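PDB 2HHC: nodulation fucosyltransferase NodZ from Bradyrhizobium sp., which belongs to the NodZ family of fucosyltransferases and has the two-domain GT-B glycosyltransferase architecture, each domain built around a largely parallel beta-sheet. Local coordinates for residues Tyr272-Cys277 and Ser287-Tyr292; Cys277-Arg282 and Arg299-Asp304; Tyr292-Val297 and Thr312-Pro317. All coordinates share one frame; numbering follows the deposited sequence. Where two conformers were deposited one is given.

How the contacts relate
The three contacts follow one piece of chain through the C-terminal domain, and their chemistry differs with their place in the fold. Contact 2 is the buried one: parallel strands 279-283 and 299-303 joined by backbone bonds, with helix 291-296 as the crossover between them. Contacts 1 and 3 both use that helix, with Y292 engaged only in the first. In contact 1 its start meets the end of helix 258-274 through apolar and aromatic atoms alone; in contact 3 its C-terminal end is gripped by an asparagine just past edge strand 311-315, a polar and partly exposed junction. R282 ties contact 2 to contact 1 through T290 OG1 and S287 O, while backbone bonds from I300 and E302 connect contact 2 to contact 3.

Contact 1: Tyr272-Cys277 and Ser287-Tyr292; sequences YLLARC and SAFTRY
Y292 lays one face of its ring over the methyl group of A275, whose CB sits 4.0 Å from the ring centroid and 29° off the normal, a CH-pi contact. The setting is the Rossmann-like C-terminal domain of a GT-B fold, where the end of helix 258-274 meets the start of helix 291-296. The type I turn from L274 to C277 carries A275 and points its CB at the second segment. On Y292, CG stands anti to the backbone N (chi1 -173°), which carries the ring across to the first helix. There its edge also meets the face of Y272 in an edge-to-face pair, centroids 5.1 Å apart and planes at 60°. F145 stacks with Y292 as well, extending the aromatic cluster beyond the two segments. L274 forms a second apolar patch: its CD1 lies 3.8 Å from F289 CE1, close to the plane of that ring and at its edge, and the same methyl meets T290 CG2. The hydroxyl of T290 is engaged by R282 instead. Before the helix, S287 makes an ST turn, its OG accepting from F289 N at 3.1 Å.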
# COMPACT_ATOMS: atom_id res chain seq x y z
N TYR A 272 -7.48 0.23 -5.58
CA TYR A 272 -7.45 0.83 -6.90
C TYR A 272 -8.75 1.53 -7.25
O TYR A 272 -8.73 2.61 -7.85
CB TYR A 272 -7.03 -0.25 -7.91
CG TYR A 272 -5.54 -0.48 -8.00
CD1 TYR A 272 -4.81 -1.12 -7.02
CD2 TYR A 272 -4.82 -0.09 -9.15
CE1 TYR A 272 -3.48 -1.31 -7.11
CE2 TYR A 272 -3.50 -0.31 -9.24
CZ TYR A 272 -2.79 -0.92 -8.25
OH TYR A 272 -1.43 -1.15 -8.34
N LEU A 273 -9.91 0.99 -6.87
CA LEU A 273 -11.16 1.66 -7.13
C LEU A 273 -11.30 2.94 -6.29
O LEU A 273 -11.82 3.92 -6.75
CB LEU A 273 -12.32 0.73 -6.92
CG LEU A 273 -12.61 -0.29 -8.03
CD1 LEU A 273 -13.64 -1.21 -7.57
CD2 LEU A 273 -13.01 0.43 -9.34
N LEU A 274 -10.81 2.94 -5.06
CA LEU A 274 -10.80 4.16 -4.27
C LEU A 274 -10.08 5.29 -5.01
O LEU A 274 -10.49 6.48 -4.93
CB LEU A 274 -10.20 3.94 -2.89
CG LEU A 274 -11.07 3.19 -1.89
CD1 LEU A 274 -10.30 2.69 -0.71
CD2 LEU A 274 -12.23 4.09 -1.37
N ALA A 275 -9.02 4.97 -5.74
CA ALA A 275 -8.26 5.99 -6.47
C ALA A 275 -8.98 6.58 -7.69
O ALA A 275 -8.48 7.51 -8.31
CB ALA A 275 -6.92 5.44 -6.88
N ARG A 276 -10.13 6.01 -8.01
CA ARG A 276 -11.01 6.46 -9.09
C ARG A 276 -12.16 7.34 -8.63
O ARG A 276 -13.01 7.79 -9.42
CB ARG A 276 -11.63 5.24 -9.81
CG ARG A 276 -10.66 4.18 -10.42
CD ARG A 276 -9.95 4.60 -11.71
NE ARG A 276 -10.80 4.52 -12.91
CZ ARG A 276 -11.09 3.42 -13.60
NH1 ARG A 276 -10.68 2.20 -13.21
NH2 ARG A 276 -11.86 3.53 -14.67
N CYS A 277 -12.25 7.53 -7.33
CA CYS A 277 -13.35 8.33 -6.75
C CYS A 277 -13.10 9.83 -6.88
O CYS A 277 -12.01 10.28 -7.17
CB CYS A 277 -13.51 7.96 -5.29
SG CYS A 277 -14.06 6.26 -5.02
N SER A 287 -3.76 5.27 7.47
CA SER A 287 -3.72 4.03 6.78
C SER A 287 -3.10 4.22 5.42
O SER A 287 -3.60 4.98 4.62
CB SER A 287 -5.12 3.48 6.62
OG SER A 287 -5.08 2.24 5.91
N ALA A 288 -2.12 3.39 5.11
CA ALA A 288 -1.55 3.41 3.75
C ALA A 288 -2.51 2.79 2.74
O ALA A 288 -2.30 2.87 1.50
CB ALA A 288 -0.24 2.70 3.72
N PHE A 289 -3.59 2.12 3.16
CA PHE A 289 -4.61 1.59 2.22
C PHE A 289 -5.12 2.66 1.24
O PHE A 289 -5.30 2.36 0.05
CB PHE A 289 -5.78 0.92 3.03
CG PHE A 289 -6.73 0.05 2.24
CD1 PHE A 289 -7.84 0.52 1.70
CD2 PHE A 289 -6.54 -1.32 2.22
CE1 PHE A 289 -8.72 -0.28 0.99
CE2 PHE A 289 -7.45 -2.16 1.56
CZ PHE A 289 -8.55 -1.62 0.97
N THR A 290 -5.32 3.86 1.73
CA THR A 290 -5.80 4.96 0.94
C THR A 290 -4.73 5.91 0.48
O THR A 290 -5.02 7.00 0.02
CB THR A 290 -6.80 5.74 1.78
OG1 THR A 290 -6.30 5.95 3.12
CG2 THR A 290 -8.19 4.97 1.82
N ARG A 291 -3.46 5.53 0.57
CA ARG A 291 -2.38 6.42 0.07
C ARG A 291 -2.51 6.58 -1.45
O ARG A 291 -2.35 7.71 -1.92
CB ARG A 291 -0.99 5.88 0.46
CG ARG A 291 0.14 6.75 0.01
CD ARG A 291 0.07 8.16 0.44
NE ARG A 291 1.29 8.89 0.07
CZ ARG A 291 1.59 10.14 0.39
NH1 ARG A 291 0.75 10.86 1.17
NH2 ARG A 291 2.67 10.70 -0.07
N TYR A 292 -2.74 5.52 -2.20
CA TYR A 292 -2.88 5.63 -3.68
C TYR A 292 -4.01 6.60 -3.98
O TYR A 292 -3.83 7.57 -4.72
CB TYR A 292 -3.13 4.27 -4.26
CG TYR A 292 -3.13 4.22 -5.76
CD1 TYR A 292 -2.28 5.00 -6.49
CD2 TYR A 292 -4.00 3.39 -6.42
CE1 TYR A 292 -2.25 4.91 -7.88
CE2 TYR A 292 -3.98 3.31 -7.79
CZ TYR A 292 -3.09 4.06 -8.49
OH TYR A 292 -3.11 3.96 -9.91

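Contact 2: Cys277-Arg282 and Arg299-Asp304; sequences CATVIR and RIIEFD
Strands 279-282 and 299-303 run parallel, their short axes 4.7 Å apart at closest approach and inclined by 22°, with V280 beside I300 and I281 beside I301. Three good backbone bonds join them: V280 N to R299 O, I301 N to V280 O at 2.8 Å, and R282 N to I301 O. The last is nearly straight at the acceptor, with a C=O...N angle of 175°. CA-H...O contacts add to these, such as I281 CA to I301 O at 3.3 Å. On one face of the sheet, I281 and I301 lie side by side, CG1 of the former 4.0 Å from CB of the latter, while T279 CG2 meets I301 CD1. These are the two strands of a right-handed beta-alpha-beta crossover through helix 291-296, a unit of the Rossmann-like domain; strand 170-176 borders it beyond 279-283 and strand 311-315 beyond 299-303. R282 lies alongside I300, its CD 3.7 Å from I300 CG2. The chain then bends at chi3 (77°), and the guanidinium uses NE for T290 OG1 and NH2 for S287 O. Its NH1 is 4.5 Å from E302 OE1, beyond salt-bridge range, and donates to a water lying in the guanidinium plane. A second water joins R282 O to F303 N, accepting from the latter at 3.0 Å.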
# COMPACT_ATOMS: atom_id res chain seq x y z
N CYS A 277 -12.25 7.53 -7.33
CA CYS A 277 -13.35 8.33 -6.75
C CYS A 277 -13.10 9.83 -6.88
O CYS A 277 -12.01 10.28 -7.17
CB CYS A 277 -13.51 7.96 -5.29
SG CYS A 277 -14.06 6.26 -5.02
N ALA A 278 -14.20 10.59 -6.71
CA ALA A 278 -14.14 12.03 -6.76
C ALA A 278 -13.69 12.61 -5.46
O ALA A 278 -13.04 13.64 -5.42
CB ALA A 278 -15.48 12.59 -7.18
N THR A 279 -14.13 11.98 -4.38
CA THR A 279 -13.80 12.37 -3.04
C THR A 279 -13.53 11.07 -2.29
O THR A 279 -14.24 10.08 -2.52
CB THR A 279 -14.98 13.07 -2.37
OG1 THR A 279 -15.22 14.30 -3.03
CG2 THR A 279 -14.72 13.33 -0.86
N VAL A 280 -12.51 11.07 -1.45
CA VAL A 280 -12.23 9.92 -0.58
C VAL A 280 -12.15 10.36 0.87
O VAL A 280 -11.49 11.32 1.23
CB VAL A 280 -10.95 9.16 -0.98
CG1 VAL A 280 -10.68 8.00 -0.02
CG2 VAL A 280 -11.15 8.54 -2.32
N ILE A 281 -12.86 9.59 1.70
CA ILE A 281 -12.86 9.72 3.15
C ILE A 281 -11.92 8.66 3.71
O ILE A 281 -12.08 7.46 3.45
CB ILE A 281 -14.29 9.53 3.74
CG1 ILE A 281 -15.20 10.69 3.31
CG2 ILE A 281 -14.19 9.42 5.24
CD1 ILE A 281 -16.63 10.45 3.48
N ARG A 282 -10.91 9.11 4.44
CA ARG A 282 -9.86 8.25 5.01
C ARG A 282 -10.08 8.10 6.52
O ARG A 282 -9.76 8.99 7.31
CB ARG A 282 -8.49 8.88 4.78
CG ARG A 282 -8.13 9.15 3.32
CD ARG A 282 -6.76 9.67 3.17
NE ARG A 282 -5.75 8.61 3.31
CZ ARG A 282 -4.44 8.82 3.39
NH1 ARG A 282 -3.94 10.04 3.37
NH2 ARG A 282 -3.62 7.78 3.46
N ARG A 299 -10.36 15.32 -4.05
CA ARG A 299 -10.63 15.83 -2.69
C ARG A 299 -10.57 14.69 -1.67
O ARG A 299 -11.10 13.60 -1.91
CB ARG A 299 -12.02 16.46 -2.62
CG ARG A 299 -12.22 17.71 -3.46
CD ARG A 299 -13.61 17.57 -4.08
NE ARG A 299 -14.41 18.73 -3.93
CZ ARG A 299 -15.67 18.87 -4.34
NH1 ARG A 299 -16.36 17.90 -4.93
NH2 ARG A 299 -16.24 20.02 -4.16
N ILE A 300 -9.99 14.99 -0.52
CA ILE A 300 -9.80 14.04 0.54
C ILE A 300 -10.44 14.62 1.81
O ILE A 300 -10.26 15.81 2.12
CB ILE A 300 -8.30 13.81 0.78
CG1 ILE A 300 -7.64 13.23 -0.50
CG2 ILE A 300 -8.10 12.85 1.94
CD1 ILE A 300 -7.01 14.31 -1.41
N ILE A 301 -11.22 13.82 2.51
CA ILE A 301 -11.82 14.25 3.79
C ILE A 301 -11.29 13.32 4.89
O ILE A 301 -11.25 12.08 4.75
CB ILE A 301 -13.31 14.21 3.71
CG1 ILE A 301 -13.80 15.37 2.84
CG2 ILE A 301 -13.93 14.25 5.11
CD1 ILE A 301 -15.29 15.42 2.51
N GLU A 302 -10.91 13.92 6.02
CA GLU A 302 -10.45 13.14 7.14
C GLU A 302 -10.58 13.93 8.42
O GLU A 302 -10.71 15.15 8.38
CB GLU A 302 -9.01 12.74 6.91
CG GLU A 302 -8.05 13.88 6.98
CD GLU A 302 -6.78 13.65 6.18
OE1 GLU A 302 -6.80 12.93 5.18
OE2 GLU A 302 -5.74 14.20 6.56
N PHE A 303 -10.59 13.23 9.55
CA PHE A 303 -10.48 13.88 10.84
C PHE A 303 -9.01 14.24 11.05
O PHE A 303 -8.13 13.40 10.86
CB PHE A 303 -11.01 12.97 11.94
CG PHE A 303 -12.51 12.91 11.98
CD1 PHE A 303 -13.21 12.02 11.16
CD2 PHE A 303 -13.23 13.77 12.80
CE1 PHE A 303 -14.61 11.99 11.19
CE2 PHE A 303 -14.61 13.74 12.82
CZ PHE A 303 -15.30 12.86 12.01
N ASP A 304 -8.77 15.51 11.37
CA ASP A 304 -7.42 16.01 11.63
C ASP A 304 -7.50 16.91 12.83
O ASP A 304 -6.92 18.00 12.87
O HOH W 1 -10.77 10.29 9.38
O HOH W 2 -4.78 12.73 3.82

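Contact 3: Tyr292-Val297 and Thr312-Pro317; sequences YARLLV and TMIDNP
N316 sends its amide to the C-terminal end of helix 291-296, where ND2 donates to V297 O at 2.8 Å. V297 O lies close to the amide plane, whereas the donor stands above the carbonyl plane of V297, 41° out of it. A second, weak bond runs from ND2 to L295 O at 3.3 Å, so the amide nitrogen bridges two carbonyls at the close of the helix. With CG anti to the backbone N (chi1 -159°), the side chain reaches from the strand's end to the helix. I314 CG2 lies over one face of the R294 guanidinium, 4.0 Å from NH2, and the same nitrogen makes a weak bond to P317 O at 3.4 Å. The guanidinium and the amide of N316 are nearly perpendicular (84°), with R294 NH1 3.6 Å from N316 OD1. Farther out, I314 bonds to I300 through the backbone, on strand 311-315, the antiparallel outermost strand of the C-terminal domain's sheet, and N316 is bonded through its backbone to P298. R142 also donates to L295 O. V297 is the first residue to leave helical geometry, and beyond it the helix supplies no further amides; ND2 of N316 brings a donor to this point, and the positive charge of R294 near OD1 would probably polarise the amide and make its N-H a somewhat better donor.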
# COMPACT_ATOMS: atom_id res chain seq x y z
N TYR A 292 -2.74 5.52 -2.20
CA TYR A 292 -2.88 5.63 -3.68
C TYR A 292 -4.01 6.60 -3.98
O TYR A 292 -3.83 7.57 -4.72
CB TYR A 292 -3.13 4.27 -4.26
CG TYR A 292 -3.13 4.22 -5.76
CD1 TYR A 292 -2.28 5.00 -6.49
CD2 TYR A 292 -4.00 3.39 -6.42
CE1 TYR A 292 -2.25 4.91 -7.88
CE2 TYR A 292 -3.98 3.31 -7.79
CZ TYR A 292 -3.09 4.06 -8.49
OH TYR A 292 -3.11 3.96 -9.91
N ALA A 293 -5.14 6.44 -3.32
CA ALA A 293 -6.26 7.40 -3.49
C ALA A 293 -5.86 8.84 -3.12
O ALA A 293 -6.15 9.81 -3.85
CB ALA A 293 -7.43 6.96 -2.71
N ARG A 294 -5.15 9.05 -2.02
CA ARG A 294 -4.65 10.35 -1.63
C ARG A 294 -3.81 11.00 -2.74
O ARG A 294 -3.89 12.20 -2.97
CB ARG A 294 -3.85 10.26 -0.32
CG ARG A 294 -3.11 11.51 0.09
CD ARG A 294 -4.03 12.70 0.34
NE ARG A 294 -3.31 13.95 0.67
CZ ARG A 294 -2.75 14.76 -0.23
NH1 ARG A 294 -2.79 14.48 -1.52
NH2 ARG A 294 -2.15 15.88 0.17
N LEU A 295 -2.97 10.20 -3.40
CA LEU A 295 -2.16 10.71 -4.53
C LEU A 295 -2.97 11.16 -5.73
O LEU A 295 -2.54 12.11 -6.46
CB LEU A 295 -1.17 9.62 -4.96
CG LEU A 295 -0.07 9.34 -3.92
CD1 LEU A 295 0.69 8.06 -4.38
CD2 LEU A 295 0.80 10.49 -3.55
N LEU A 296 -4.09 10.51 -5.99
CA LEU A 296 -4.84 10.73 -7.25
C LEU A 296 -6.18 11.47 -7.18
O LEU A 296 -6.56 12.13 -8.15
CB LEU A 296 -5.05 9.42 -8.00
CG LEU A 296 -3.82 8.69 -8.57
CD1 LEU A 296 -4.27 7.39 -9.28
CD2 LEU A 296 -3.14 9.59 -9.52
N VAL A 297 -6.90 11.34 -6.09
CA VAL A 297 -8.28 11.81 -6.02
C VAL A 297 -8.36 13.30 -5.79
O VAL A 297 -7.53 13.87 -5.07
CB VAL A 297 -9.00 11.07 -4.88
CG1 VAL A 297 -10.35 11.65 -4.50
CG2 VAL A 297 -9.10 9.57 -5.20
N THR A 312 -11.50 17.80 8.22
CA THR A 312 -10.87 18.71 7.29
C THR A 312 -10.98 18.16 5.87
O THR A 312 -11.23 16.96 5.68
CB THR A 312 -9.41 19.01 7.67
OG1 THR A 312 -8.95 20.16 6.94
CG2 THR A 312 -8.50 17.83 7.38
N MET A 313 -10.86 19.06 4.91
CA MET A 313 -10.88 18.67 3.51
C MET A 313 -9.64 19.22 2.85
O MET A 313 -9.25 20.37 3.08
CB MET A 313 -12.13 19.22 2.84
CG MET A 313 -12.85 18.22 2.00
SD MET A 313 -13.47 18.80 0.46
CE MET A 313 -11.97 19.35 -0.37
N ILE A 314 -9.04 18.38 2.01
CA ILE A 314 -7.82 18.69 1.32
C ILE A 314 -8.08 18.59 -0.18
O ILE A 314 -8.57 17.56 -0.67
CB ILE A 314 -6.71 17.70 1.75
CG1 ILE A 314 -6.56 17.76 3.28
CG2 ILE A 314 -5.42 17.98 1.02
CD1 ILE A 314 -5.56 16.76 3.84
N ASP A 315 -7.81 19.68 -0.89
CA ASP A 315 -7.86 19.72 -2.34
C ASP A 315 -6.52 19.26 -2.83
O ASP A 315 -5.49 19.74 -2.38
CB ASP A 315 -8.09 21.16 -2.84
CG ASP A 315 -9.46 21.67 -2.51
OD1 ASP A 315 -10.44 21.02 -2.93
OD2 ASP A 315 -9.56 22.70 -1.83
N ASN A 316 -6.53 18.36 -3.80
CA ASN A 316 -5.32 17.75 -4.31
C ASN A 316 -4.68 18.61 -5.35
O ASN A 316 -5.31 18.89 -6.39
CB ASN A 316 -5.64 16.42 -4.91
CG ASN A 316 -4.46 15.50 -5.00
OD1 ASN A 316 -3.33 15.92 -4.80
ND2 ASN A 316 -4.74 14.24 -5.29
N PRO A 317 -3.41 19.08 -5.25
CA PRO A 317 -2.39 18.79 -4.21
C PRO A 317 -2.75 19.31 -2.82
O PRO A 317 -2.82 18.48 -1.90
CB PRO A 317 -1.18 19.59 -4.73
CG PRO A 317 -1.79 20.70 -5.56
CD PRO A 317 -3.10 20.20 -6.12